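Local coordinates for protein uroporphyrinogen III synthase (Thermus thermophilus, PDB 1WCW) that probably catalyses the closure of hydroxymethylbilane into uroporphyrinogen III, with inversion of the last pyrrole ring, in tetrapyrrole biosynthesis, at residues 227-230 / 235-238; 193-198 / 223-228. All coordinates share one frame; numbering follows the deposited sequence.

Contact 1 (227-230 / 235-238); sequences DALR and KPFY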
ATOM      1  N   ASP A 227      -1.220 -11.420   2.631  1.00  9.22           N
ATOM      2  CA  ASP A 227      -1.987 -11.994   1.553  1.00  9.75           C
ATOM      3  C   ASP A 227      -1.346 -11.713   0.227  1.00  8.16           C
ATOM      4  O   ASP A 227      -1.431 -12.568  -0.665  1.00  9.20           O
ATOM      5  CB  ASP A 227      -3.474 -11.530   1.609  1.00 12.52           C
ATOM      6  CG  ASP A 227      -4.274 -12.213   2.740  1.00 22.00           C
ATOM      7  OD1 ASP A 227      -5.336 -11.684   3.133  1.00 32.39           O
ATOM      8  OD2 ASP A 227      -3.867 -13.288   3.222  1.00 24.76           O
ATOM      9  N   ALA A 228      -0.640 -10.612   0.033  1.00  7.82           N
ATOM     10  CA  ALA A 228       0.050 -10.375  -1.193  1.00  8.81           C
ATOM     11  C   ALA A 228       1.167 -11.418  -1.385  1.00  7.86           C
ATOM     12  O   ALA A 228       1.367 -11.902  -2.517  1.00  9.40           O
ATOM     13  CB  ALA A 228       0.614  -8.964  -1.225  1.00  9.08           C
ATOM     14  N   LEU A 229       1.906 -11.719  -0.337  1.00  7.83           N
ATOM     15  CA  LEU A 229       2.904 -12.774  -0.447  1.00  6.51           C
ATOM     16  C   LEU A 229       2.282 -14.086  -0.827  1.00  7.63           C
ATOM     17  O   LEU A 229       2.786 -14.845  -1.696  1.00  7.70           O
ATOM     18  CB  LEU A 229       3.648 -12.879   0.893  1.00  8.00           C
ATOM     19  CG  LEU A 229       4.713 -11.782   1.074  1.00  7.92           C
ATOM     20  CD1 LEU A 229       5.110 -11.683   2.525  1.00  9.69           C
ATOM     21  CD2 LEU A 229       5.986 -12.078   0.232  1.00  8.62           C
ATOM     22  N   ARG A 230       1.166 -14.411  -0.159  1.00  8.77           N
ATOM     23  CA  ARG A 230       0.520 -15.710  -0.425  1.00  9.14           C
ATOM     24  C   ARG A 230       0.040 -15.803  -1.867  1.00 10.32           C
ATOM     25  O   ARG A 230       0.124 -16.890  -2.461  1.00 11.60           O
ATOM     26  CB  ARG A 230      -0.660 -15.940   0.552  1.00 10.61           C
ATOM     27  CG  ARG A 230      -0.200 -16.164   2.008  1.00 11.70           C
ATOM     28  CD  ARG A 230      -1.340 -15.973   3.028  1.00 17.40           C
ATOM     29  NE  ARG A 230      -2.592 -16.624   2.748  1.00 24.54           N
ATOM     30  CZ  ARG A 230      -3.042 -17.714   3.385  1.00 30.99           C
ATOM     31  NH1 ARG A 230      -4.235 -18.224   3.087  1.00 36.19           N
ATOM     32  NH2 ARG A 230      -2.289 -18.313   4.284  1.00 23.63           N
ATOM     33  N   LYS A 235       4.600 -18.195   1.698  1.00  8.32           N
ATOM     34  CA  LYS A 235       3.941 -18.103   2.972  1.00  9.62           C
ATOM     35  C   LYS A 235       4.822 -17.324   3.968  1.00  7.96           C
ATOM     36  O   LYS A 235       5.959 -17.747   4.252  1.00  9.79           O
ATOM     37  CB  LYS A 235       3.722 -19.540   3.528  1.00 11.59           C
ATOM     38  CG  LYS A 235       3.007 -19.559   4.873  1.00 12.44           C
ATOM     39  CD  LYS A 235       3.004 -20.978   5.421  1.00 16.92           C
ATOM     40  CE  LYS A 235       2.541 -21.050   6.837  1.00 20.45           C
ATOM     41  NZ  LYS A 235       3.588 -20.541   7.753  1.00 23.22           N
ATOM     42  N   PRO A 236       4.364 -16.208   4.523  1.00  8.42           N
ATOM     43  CA  PRO A 236       5.200 -15.458   5.482  1.00 10.30           C
ATOM     44  C   PRO A 236       5.548 -16.318   6.660  1.00  8.56           C
ATOM     45  O   PRO A 236       4.686 -17.113   7.154  1.00 10.92           O
ATOM     46  CB  PRO A 236       4.340 -14.325   5.950  1.00 13.89           C
ATOM     47  CG  PRO A 236       3.211 -14.258   4.983  1.00 14.41           C
ATOM     48  CD  PRO A 236       3.061 -15.583   4.308  1.00 11.11           C
ATOM     49  N   PHE A 237       6.756 -16.178   7.173  1.00  9.16           N
ATOM     50  CA  PHE A 237       7.151 -16.910   8.345  1.00 10.51           C
ATOM     51  C   PHE A 237       6.456 -16.240   9.532  1.00  9.74           C
ATOM     52  O   PHE A 237       6.099 -16.915  10.533  1.00 11.32           O
ATOM     53  CB  PHE A 237       8.692 -16.794   8.528  1.00 11.09           C
ATOM     54  CG  PHE A 237       9.204 -17.460   9.776  1.00 11.30           C
ATOM     55  CD1 PHE A 237       9.332 -18.838   9.811  1.00 11.76           C
ATOM     56  CD2 PHE A 237       9.535 -16.692  10.892  1.00 12.80           C
ATOM     57  CE1 PHE A 237       9.795 -19.470  10.968  1.00 17.33           C
ATOM     58  CE2 PHE A 237      10.000 -17.310  12.074  1.00 17.17           C
ATOM     59  CZ  PHE A 237      10.124 -18.704  12.088  1.00 15.84           C
ATOM     60  N   TYR A 238       6.336 -14.933   9.583  1.00 10.31           N
ATOM     61  CA  TYR A 238       5.727 -14.205  10.703  1.00  9.57           C
ATOM     62  C   TYR A 238       4.938 -13.019  10.168  1.00 11.00           C
ATOM     63  O   TYR A 238       5.381 -12.296   9.253  1.00 10.26           O
ATOM     64  CB  TYR A 238       6.837 -13.727  11.614  1.00 10.85           C
ATOM     65  CG  TYR A 238       6.403 -12.933  12.793  1.00 12.75           C
ATOM     66  CD1 TYR A 238       5.883 -13.542  13.933  1.00 17.19           C
ATOM     67  CD2 TYR A 238       6.395 -11.564  12.731  1.00 18.13           C
ATOM     68  CE1 TYR A 238       5.314 -12.703  14.989  1.00 16.48           C
ATOM     69  CE2 TYR A 238       5.866 -10.766  13.734  1.00 22.08           C
ATOM     70  CZ  TYR A 238       5.324 -11.353  14.835  1.00 16.21           C
ATOM     71  OH  TYR A 238       4.769 -10.438  15.729  1.00 23.04           O
TER
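The loop that closes a beta-alpha-beta unit brings Pro236 back against Leu229 and Arg230: the chain leaves strand 217-221, runs through helix 223-231, and reverses into strand 238-240, an edge strand of the five-stranded parallel sheet. The proline ring is the one side chain of 235-238 that touches the helical segment, and it uses two neighbouring ring carbons. CG of Pro236 meets the methyl CD1 of Leu229 at 4.0 Å, the two side chains running past one another in opposite senses. CD of Pro236 rests at 4.0 Å on CG of Arg230, the Arg230 and Pro236 side chains crossing at about a right angle. Leu229 owes this reach to a chi1 of -79°, which puts CG opposite the carbonyl carbon. Beyond CG the Arg230 chain bends at chi3 (47°), and its charged end turns to Asp227 one helical turn back. NE of Arg230 lies 3.6 Å from Asp227 OD2, a long pairing of charges without a directed N-H, because the oxygen stands well out of the guanidinium plane. Before the proline, the backbone N of Lys235 is bonded to Asn213 OD1; after it, Phe237 and Tyr238 pair through their backbones with Ala218 and Ala220 of strand 217-221. Between the segments, then, the contact is purely apolar and has no hydrogen bond, so its hold is van der Waals contact and burial of Leu229 and Pro236, while Arg230 remains at the surface.

Contact 2 (193-198 / 223-228); sequences IQVEFL and RVTADA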
ATOM      1  N   ILE A 193       2.094  -3.338  -1.631  1.00  8.52           N
ATOM      2  CA  ILE A 193       2.697  -2.894  -2.874  1.00 10.15           C
ATOM      3  C   ILE A 193       4.211  -3.238  -2.948  1.00  7.31           C
ATOM      4  O   ILE A 193       4.752  -3.415  -4.038  1.00  8.35           O
ATOM      5  CB  ILE A 193       2.440  -1.369  -3.068  1.00 10.65           C
ATOM      6  CG1 ILE A 193       2.562  -1.011  -4.547  1.00 11.67           C
ATOM      7  CG2 ILE A 193       3.385  -0.565  -2.189  1.00 12.08           C
ATOM      8  CD1 ILE A 193       2.094   0.487  -4.833  1.00 11.93           C
ATOM      9  N   GLN A 194       4.900  -3.367  -1.829  1.00  7.66           N
ATOM     10  CA  GLN A 194       6.326  -3.720  -1.885  1.00  7.81           C
ATOM     11  C   GLN A 194       6.474  -5.184  -2.352  1.00  6.72           C
ATOM     12  O   GLN A 194       7.419  -5.489  -3.075  1.00  7.92           O
ATOM     13  CB  GLN A 194       6.932  -3.614  -0.486  1.00  7.23           C
ATOM     14  CG  GLN A 194       7.049  -2.135  -0.118  1.00 10.27           C
ATOM     15  CD  GLN A 194       7.045  -1.837   1.332  1.00 10.06           C
ATOM     16  OE1 GLN A 194       7.168  -2.719   2.135  1.00 11.01           O
ATOM     17  NE2 GLN A 194       6.935  -0.565   1.674  1.00 12.74           N
ATOM     18  N   VAL A 195       5.554  -6.065  -1.944  1.00  6.94           N
ATOM     19  CA  VAL A 195       5.574  -7.455  -2.402  1.00  7.41           C
ATOM     20  C   VAL A 195       5.322  -7.431  -3.894  1.00  7.23           C
ATOM     21  O   VAL A 195       6.030  -8.126  -4.626  1.00  7.92           O
ATOM     22  CB  VAL A 195       4.426  -8.260  -1.702  1.00  7.27           C
ATOM     23  CG1 VAL A 195       4.429  -9.702  -2.233  1.00  8.46           C
ATOM     24  CG2 VAL A 195       4.633  -8.281  -0.190  1.00  8.21           C
ATOM     25  N   GLU A 196       4.335  -6.661  -4.371  1.00  9.22           N
ATOM     26  CA  GLU A 196       3.989  -6.650  -5.778  1.00  7.80           C
ATOM     27  C   GLU A 196       5.132  -6.113  -6.587  1.00  8.21           C
ATOM     28  O   GLU A 196       5.513  -6.717  -7.615  1.00  9.45           O
ATOM     29  CB  GLU A 196       2.730  -5.789  -6.011  1.00  9.47           C
ATOM     30  CG  GLU A 196       1.462  -6.167  -5.223  1.00 10.44           C
ATOM     31  CD  GLU A 196       0.919  -7.557  -5.484  1.00 14.65           C
ATOM     32  OE1 GLU A 196       0.055  -7.994  -4.668  1.00 20.94           O
ATOM     33  OE2 GLU A 196       1.310  -8.240  -6.453  1.00 14.18           O
ATOM     34  N   PHE A 197       5.809  -5.049  -6.141  1.00  7.04           N
ATOM     35  CA  PHE A 197       6.923  -4.511  -6.918  1.00  8.10           C
ATOM     36  C   PHE A 197       8.076  -5.475  -6.985  1.00  8.12           C
ATOM     37  O   PHE A 197       8.714  -5.618  -8.040  1.00  8.51           O
ATOM     38  CB  PHE A 197       7.413  -3.187  -6.314  1.00  8.05           C
ATOM     39  CG  PHE A 197       6.501  -1.987  -6.564  1.00  8.73           C
ATOM     40  CD1 PHE A 197       6.596  -0.882  -5.724  1.00 12.55           C
ATOM     41  CD2 PHE A 197       5.632  -1.908  -7.585  1.00 12.20           C
ATOM     42  CE1 PHE A 197       5.818   0.286  -5.947  1.00 14.51           C
ATOM     43  CE2 PHE A 197       4.868  -0.695  -7.784  1.00 12.52           C
ATOM     44  CZ  PHE A 197       4.994   0.364  -6.960  1.00 11.32           C
ATOM     45  N   LEU A 198       8.420  -6.142  -5.858  1.00  8.11           N
ATOM     46  CA  LEU A 198       9.512  -7.108  -5.915  1.00  6.70           C
ATOM     47  C   LEU A 198       9.224  -8.217  -6.889  1.00  8.93           C
ATOM     48  O   LEU A 198      10.096  -8.530  -7.739  1.00  8.43           O
ATOM     49  CB  LEU A 198       9.710  -7.636  -4.485  1.00  8.10           C
ATOM     50  CG  LEU A 198      10.767  -8.721  -4.404  1.00  9.53           C
ATOM     51  CD1 LEU A 198      12.165  -8.222  -4.845  1.00 10.99           C
ATOM     52  CD2 LEU A 198      10.884  -9.210  -2.962  1.00 11.04           C
ATOM     53  N   ARG A 223      -2.123  -8.015   7.556  1.00 14.13           N
ATOM     54  CA  ARG A 223      -2.722  -9.124   6.870  1.00 12.14           C
ATOM     55  C   ARG A 223      -2.778  -8.919   5.338  1.00  8.63           C
ATOM     56  O   ARG A 223      -2.684  -9.908   4.573  1.00 11.68           O
ATOM     57  CB  ARG A 223      -4.175  -9.354   7.439  1.00 16.11           C
ATOM     58  CG  ARG A 223      -4.626 -10.780   7.507  1.00 32.80           C
ATOM     59  CD  ARG A 223      -3.745 -11.546   8.481  1.00 33.12           C
ATOM     60  NE  ARG A 223      -3.137 -12.694   7.811  1.00 43.00           N
ATOM     61  CZ  ARG A 223      -2.428 -13.621   8.423  1.00 35.25           C
ATOM     62  NH1 ARG A 223      -1.914 -14.624   7.746  1.00 42.96           N
ATOM     63  NH2 ARG A 223      -2.260 -13.551   9.742  1.00 43.06           N
ATOM     64  N   VAL A 224      -2.961  -7.698   4.915  1.00  9.13           N
ATOM     65  CA  VAL A 224      -3.025  -7.448   3.481  1.00  9.47           C
ATOM     66  C   VAL A 224      -1.646  -7.681   2.825  1.00  8.55           C
ATOM     67  O   VAL A 224      -1.525  -8.266   1.755  1.00  9.39           O
ATOM     68  CB  VAL A 224      -3.523  -5.996   3.169  1.00 11.62           C
ATOM     69  CG1 VAL A 224      -3.505  -5.780   1.688  1.00 12.82           C
ATOM     70  CG2 VAL A 224      -5.013  -5.828   3.682  1.00 14.42           C
ATOM     71  N   THR A 225      -0.578  -7.282   3.520  1.00  8.44           N
ATOM     72  CA  THR A 225       0.796  -7.565   3.046  1.00  9.03           C
ATOM     73  C   THR A 225       1.021  -9.099   3.054  1.00  8.32           C
ATOM     74  O   THR A 225       1.564  -9.627   2.040  1.00  7.98           O
ATOM     75  CB  THR A 225       1.769  -6.932   4.004  1.00  7.74           C
ATOM     76  OG1 THR A 225       1.531  -5.523   4.011  1.00 10.32           O
ATOM     77  CG2 THR A 225       3.267  -7.132   3.480  1.00  9.80           C
ATOM     78  N   ALA A 226       0.579  -9.844   4.063  1.00  8.22           N
ATOM     79  CA  ALA A 226       0.759 -11.249   4.066  1.00  8.73           C
ATOM     80  C   ALA A 226      -0.007 -11.883   2.937  1.00  8.96           C
ATOM     81  O   ALA A 226       0.500 -12.833   2.304  1.00  9.81           O
ATOM     82  CB  ALA A 226       0.244 -11.808   5.406  1.00 12.46           C
ATOM     83  N   ASP A 227      -1.220 -11.420   2.631  1.00  9.22           N
ATOM     84  CA  ASP A 227      -1.987 -11.994   1.553  1.00  9.75           C
ATOM     85  C   ASP A 227      -1.346 -11.713   0.227  1.00  8.16           C
ATOM     86  O   ASP A 227      -1.431 -12.568  -0.665  1.00  9.20           O
ATOM     87  CB  ASP A 227      -3.474 -11.530   1.609  1.00 12.52           C
ATOM     88  CG  ASP A 227      -4.274 -12.213   2.740  1.00 22.00           C
ATOM     89  OD1 ASP A 227      -5.336 -11.684   3.133  1.00 32.39           O
ATOM     90  OD2 ASP A 227      -3.867 -13.288   3.222  1.00 24.76           O
ATOM     91  N   ALA A 228      -0.640 -10.612   0.033  1.00  7.82           N
ATOM     92  CA  ALA A 228       0.050 -10.375  -1.193  1.00  8.81           C
ATOM     93  C   ALA A 228       1.167 -11.418  -1.385  1.00  7.86           C
ATOM     94  O   ALA A 228       1.367 -11.902  -2.517  1.00  9.40           O
ATOM     95  CB  ALA A 228       0.614  -8.964  -1.225  1.00  9.08           C
TER
HETATM   96  O   HOH W   1      -0.376 -10.600  -4.498  1.00 23.41           O
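A chi1 of 178° spreads the two methyls of Val195 over helix 223-231: CG1 is set opposite the backbone N and reaches Ala228, while CG2, opposite the carbonyl carbon, points to Thr225. CG1 of Val195 lies 3.8 Å from Ala228 O, and CB of Val195 faces CB of Ala228 at 3.9 Å. CG2 of Val195 comes within 4.1 Å of Thr225 CG2, the two side chains crossing at a slant, and it also borders the Thr225 carbonyl. The valine thus straddles two residues three positions apart, on successive turns. Thr225 turns its methyl to this side while its hydroxyl OG1 is bonded to Val221 O. Beside this apolar patch, Glu196 folds back at chi2 (-61°) and lays OE1 near the Ala228 methyl, 3.6 Å from CB. Glu196 OE1 also accepts a hydrogen from a water at 2.6 Å, and that water gives its other hydrogen to Ala228 O at 2.9 Å, so one molecule links the carboxylate of one helix to a backbone carbonyl of the other. The second oxygen, OE2, is bonded to Trp232 NE1, so both carboxylate oxygens have a partner, which should restrict its rotation. With only a methyl as the side chain of Ala228, the axes of the short segments approach to 8.9 Å and run nearly parallel, 19° apart. Both helices follow neighbouring parallel strands, 186-189 and 217-221, and Phe189 of the first of these touches both Val195 and Thr225. Further along helix 192-201, Phe197 and Leu198 pack on Ile172 of helix 169-181.

Overall arrangement
Helix 223-231 serves both contacts, whose centres lie about 8 Å apart and which share Asp227 and Ala228. Contact 2 is the deeper, its centre about 8 Å from the centre of the chain against about 15 Å for the centre of contact 1, and joins two helices distant in sequence; contact 1 joins the helix to the loop that follows it. Apolar packing runs through both and connects them: Leu229 CG meets Val195 CG2 at 3.7 Å, and Pro236 CG meets Ala226 CB at 3.9 Å. The chemistry differs at the margins, where contact 2 adds a water-bridged carboxylate between its helices and contact 1 ends in an exposed arginine.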